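Local coordinates for synaptonemal complex protein 2 (Mus musculus, PDB 5IWZ) that forms a major part of the axial and lateral elements of meiotic synaptonemal complexes and is required for SYCP3 insertion, chromosome synapsis and fertility, at residues Leu13-Asn24 with Phe49-Glu60. Sequence-based numbering, arbitrary orientation.
Sequences LEKCIDDALRKN and FLRKLDDLICRE
L13 meets the F49 ring through CD2, 3.9 Å from CZ. With CG anti to the backbone N (chi1 -179°) and the chain extended beyond, E14 runs past the same ring and brings the anti lone pair of OE2 to K52 NZ (2.7 Å), while OE1 accepts from the backbone N of S46. I17 is a knob among F49, K52, L53 and L56, its CD1 3.9 Å from L53 CD1. One turn on from E14, D18 offers the syn lone pair of OD1 to K52 NZ (2.9 Å), completing a salt-bridge network on the extended lysine. A20 CB packs on L56 CD2 at 3.7 Å, and L21 wedges among K52, D55, L56 and R59. Near the C-terminal end of helix 13-23, R59 of the facing helix hydrogen-bonds two successive carbonyls, NH2 to A20 O and NH1 to L21 O, both 2.9 Å; NH1 lies on a lone pair of L21 O, NH2 40° above the A20 carbonyl plane. R59 also presents NE and NH2 side-on to E60 OE1, itself paired with K63, which with the carbonyl bonds probably limits the guanidinium's rotation. A leucine in place of R59 would probably leave both carbonyls without these donors and E60 without one cationic mate. Segments 13-23 and 49-60 incline at 41° within the armadillo-repeat-like domain; helix 27-32 packs on L13 and C16, helix 66-79 on L53 and L56.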
# COMPACT_ATOMS: atom_id res chain seq x y z
N LEU A 13 -24.85 5.70 18.07
CA LEU A 13 -23.54 5.10 17.81
C LEU A 13 -22.92 4.50 19.06
O LEU A 13 -22.45 3.37 19.05
CB LEU A 13 -22.59 6.13 17.19
CG LEU A 13 -21.17 5.61 16.89
CD1 LEU A 13 -21.19 4.46 15.88
CD2 LEU A 13 -20.23 6.73 16.39
N GLU A 14 -22.90 5.27 20.16
CA GLU A 14 -22.25 4.75 21.36
C GLU A 14 -23.00 3.54 21.91
O GLU A 14 -22.38 2.57 22.36
CB GLU A 14 -22.11 5.84 22.43
CG GLU A 14 -21.42 5.32 23.69
CD GLU A 14 -20.81 6.42 24.57
OE1 GLU A 14 -20.85 7.61 24.19
OE2 GLU A 14 -20.28 6.08 25.64
N LYS A 15 -24.34 3.57 21.85
CA LYS A 15 -25.08 2.40 22.30
C LYS A 15 -24.81 1.19 21.41
O LYS A 15 -24.73 0.06 21.91
CB LYS A 15 -26.57 2.72 22.39
CG LYS A 15 -26.91 3.60 23.59
CD LYS A 15 -28.16 4.45 23.36
CE LYS A 15 -28.58 5.17 24.64
NZ LYS A 15 -29.74 4.54 25.33
N CYS A 16 -24.61 1.41 20.11
CA CYS A 16 -24.19 0.31 19.25
C CYS A 16 -22.86 -0.26 19.71
O CYS A 16 -22.67 -1.49 19.71
CB CYS A 16 -24.09 0.77 17.79
SG CYS A 16 -25.64 1.34 17.10
N ILE A 17 -21.92 0.61 20.10
CA ILE A 17 -20.63 0.13 20.59
C ILE A 17 -20.80 -0.64 21.89
O ILE A 17 -20.16 -1.69 22.10
CB ILE A 17 -19.65 1.32 20.74
CG1 ILE A 17 -19.31 1.95 19.37
CG2 ILE A 17 -18.38 0.91 21.52
CD1 ILE A 17 -18.61 1.02 18.39
N ASP A 18 -21.68 -0.16 22.77
CA ASP A 18 -22.04 -0.90 23.98
C ASP A 18 -22.60 -2.28 23.66
O ASP A 18 -22.23 -3.27 24.30
CB ASP A 18 -23.09 -0.13 24.80
CG ASP A 18 -22.53 1.14 25.46
OD1 ASP A 18 -21.31 1.22 25.73
OD2 ASP A 18 -23.36 2.05 25.73
N ASP A 19 -23.52 -2.37 22.69
CA ASP A 19 -24.09 -3.67 22.33
C ASP A 19 -23.01 -4.63 21.82
O ASP A 19 -23.04 -5.83 22.14
CB ASP A 19 -25.18 -3.52 21.26
CG ASP A 19 -26.51 -2.97 21.81
OD1 ASP A 19 -26.77 -3.09 23.03
OD2 ASP A 19 -27.31 -2.43 21.00
N ALA A 20 -22.07 -4.12 21.02
CA ALA A 20 -20.95 -4.95 20.57
C ALA A 20 -20.09 -5.41 21.74
O ALA A 20 -19.71 -6.58 21.83
CB ALA A 20 -20.10 -4.16 19.56
N LEU A 21 -19.74 -4.47 22.64
CA LEU A 21 -18.92 -4.80 23.80
C LEU A 21 -19.64 -5.78 24.73
O LEU A 21 -19.09 -6.83 25.10
CB LEU A 21 -18.57 -3.52 24.58
CG LEU A 21 -17.19 -2.88 24.43
CD1 LEU A 21 -17.06 -1.75 25.45
CD2 LEU A 21 -16.05 -3.90 24.62
N ARG A 22 -20.85 -5.43 25.16
CA ARG A 22 -21.48 -6.19 26.24
C ARG A 22 -22.21 -7.43 25.75
O ARG A 22 -22.22 -8.46 26.44
CB ARG A 22 -22.45 -5.28 27.00
CG ARG A 22 -21.76 -4.07 27.64
CD ARG A 22 -22.60 -3.44 28.76
NE ARG A 22 -22.01 -3.69 30.07
CZ ARG A 22 -21.15 -2.87 30.65
NH1 ARG A 22 -20.79 -1.76 30.04
NH2 ARG A 22 -20.64 -3.18 31.83
N LYS A 23 -22.81 -7.39 24.56
CA LYS A 23 -23.58 -8.52 24.08
C LYS A 23 -22.89 -9.30 22.97
O LYS A 23 -23.40 -10.34 22.56
CB LYS A 23 -24.96 -8.03 23.62
CG LYS A 23 -25.75 -7.41 24.77
CD LYS A 23 -27.06 -6.80 24.28
CE LYS A 23 -28.15 -6.85 25.37
NZ LYS A 23 -27.78 -6.17 26.63
N ASN A 24 -21.73 -8.85 22.49
CA ASN A 24 -21.12 -9.43 21.30
C ASN A 24 -22.14 -9.47 20.16
O ASN A 24 -22.27 -10.45 19.43
CB ASN A 24 -20.55 -10.83 21.60
CG ASN A 24 -19.51 -11.29 20.56
OD1 ASN A 24 -18.98 -10.48 19.80
ND2 ASN A 24 -19.21 -12.59 20.54
N PHE A 49 -16.15 7.19 25.55
CA PHE A 49 -16.30 6.58 24.23
C PHE A 49 -14.97 5.98 23.75
O PHE A 49 -14.93 4.84 23.28
CB PHE A 49 -16.83 7.60 23.23
CG PHE A 49 -17.18 7.03 21.87
CD1 PHE A 49 -18.09 5.98 21.75
CD2 PHE A 49 -16.65 7.56 20.71
CE1 PHE A 49 -18.42 5.46 20.51
CE2 PHE A 49 -16.99 7.04 19.46
CZ PHE A 49 -17.88 5.99 19.37
N LEU A 50 -13.87 6.74 23.87
CA LEU A 50 -12.58 6.25 23.40
C LEU A 50 -12.15 4.98 24.13
O LEU A 50 -11.64 4.04 23.51
CB LEU A 50 -11.52 7.34 23.55
CG LEU A 50 -10.09 6.95 23.17
CD1 LEU A 50 -9.98 6.46 21.70
CD2 LEU A 50 -9.07 8.10 23.42
N ARG A 51 -12.34 4.95 25.45
CA ARG A 51 -12.02 3.75 26.23
C ARG A 51 -12.80 2.54 25.72
O ARG A 51 -12.24 1.43 25.65
CB ARG A 51 -12.34 3.98 27.71
CG ARG A 51 -12.31 2.70 28.54
CD ARG A 51 -13.58 2.51 29.35
NE ARG A 51 -13.69 1.15 29.88
CZ ARG A 51 -13.45 0.81 31.15
NH1 ARG A 51 -13.10 1.72 32.04
NH2 ARG A 51 -13.57 -0.46 31.52
N LYS A 52 -14.09 2.71 25.41
CA LYS A 52 -14.89 1.60 24.90
C LYS A 52 -14.40 1.15 23.53
O LYS A 52 -14.32 -0.05 23.26
CB LYS A 52 -16.36 2.00 24.84
CG LYS A 52 -17.05 2.26 26.18
CD LYS A 52 -18.41 2.88 25.92
CE LYS A 52 -19.15 3.16 27.21
NZ LYS A 52 -20.51 3.72 26.90
N LEU A 53 -14.09 2.11 22.64
CA LEU A 53 -13.47 1.77 21.36
C LEU A 53 -12.20 0.95 21.56
O LEU A 53 -12.00 -0.08 20.91
CB LEU A 53 -13.13 3.05 20.59
CG LEU A 53 -13.99 3.55 19.44
CD1 LEU A 53 -15.40 2.99 19.48
CD2 LEU A 53 -14.00 5.07 19.42
N ASP A 54 -11.33 1.41 22.46
CA ASP A 54 -10.07 0.72 22.71
C ASP A 54 -10.32 -0.70 23.20
O ASP A 54 -9.70 -1.66 22.73
CB ASP A 54 -9.23 1.51 23.71
CG ASP A 54 -7.88 0.88 23.97
OD1 ASP A 54 -7.50 0.76 25.15
OD2 ASP A 54 -7.17 0.53 23.00
N ASP A 55 -11.24 -0.84 24.17
CA ASP A 55 -11.58 -2.15 24.70
C ASP A 55 -12.09 -3.08 23.60
O ASP A 55 -11.66 -4.23 23.50
CB ASP A 55 -12.63 -2.02 25.81
CG ASP A 55 -12.07 -1.41 27.10
OD1 ASP A 55 -10.89 -0.98 27.12
OD2 ASP A 55 -12.82 -1.34 28.10
N LEU A 56 -13.02 -2.60 22.79
CA LEU A 56 -13.63 -3.45 21.78
C LEU A 56 -12.62 -3.84 20.69
O LEU A 56 -12.52 -5.02 20.32
CB LEU A 56 -14.85 -2.73 21.20
CG LEU A 56 -15.64 -3.45 20.11
CD1 LEU A 56 -16.25 -4.63 20.84
CD2 LEU A 56 -16.75 -2.52 19.55
N ILE A 57 -11.81 -2.89 20.21
CA ILE A 57 -10.87 -3.21 19.13
C ILE A 57 -9.80 -4.19 19.60
O ILE A 57 -9.47 -5.16 18.89
CB ILE A 57 -10.27 -1.92 18.56
CG1 ILE A 57 -11.30 -1.19 17.69
CG2 ILE A 57 -9.01 -2.23 17.78
CD1 ILE A 57 -10.90 0.24 17.37
N CYS A 58 -9.25 -3.98 20.80
CA CYS A 58 -8.24 -4.90 21.33
C CYS A 58 -8.81 -6.31 21.52
O CYS A 58 -8.14 -7.31 21.25
CB CYS A 58 -7.67 -4.36 22.65
SG CYS A 58 -6.63 -2.88 22.46
N ARG A 59 -10.05 -6.40 22.01
CA ARG A 59 -10.66 -7.72 22.17
C ARG A 59 -10.81 -8.43 20.83
O ARG A 59 -10.44 -9.60 20.69
CB ARG A 59 -12.02 -7.60 22.83
CG ARG A 59 -12.73 -8.93 22.93
CD ARG A 59 -14.13 -8.74 23.44
NE ARG A 59 -15.12 -8.59 22.38
CZ ARG A 59 -16.34 -8.10 22.59
NH1 ARG A 59 -16.68 -7.71 23.82
NH2 ARG A 59 -17.22 -7.99 21.60
N GLU A 60 -11.39 -7.75 19.84
CA GLU A 60 -11.59 -8.37 18.53
C GLU A 60 -10.26 -8.72 17.86
O GLU A 60 -10.15 -9.76 17.21
CB GLU A 60 -12.43 -7.46 17.64
CG GLU A 60 -13.87 -7.26 18.17
CD GLU A 60 -14.60 -8.60 18.42
OE1 GLU A 60 -15.00 -8.88 19.57
OE2 GLU A 60 -14.72 -9.40 17.46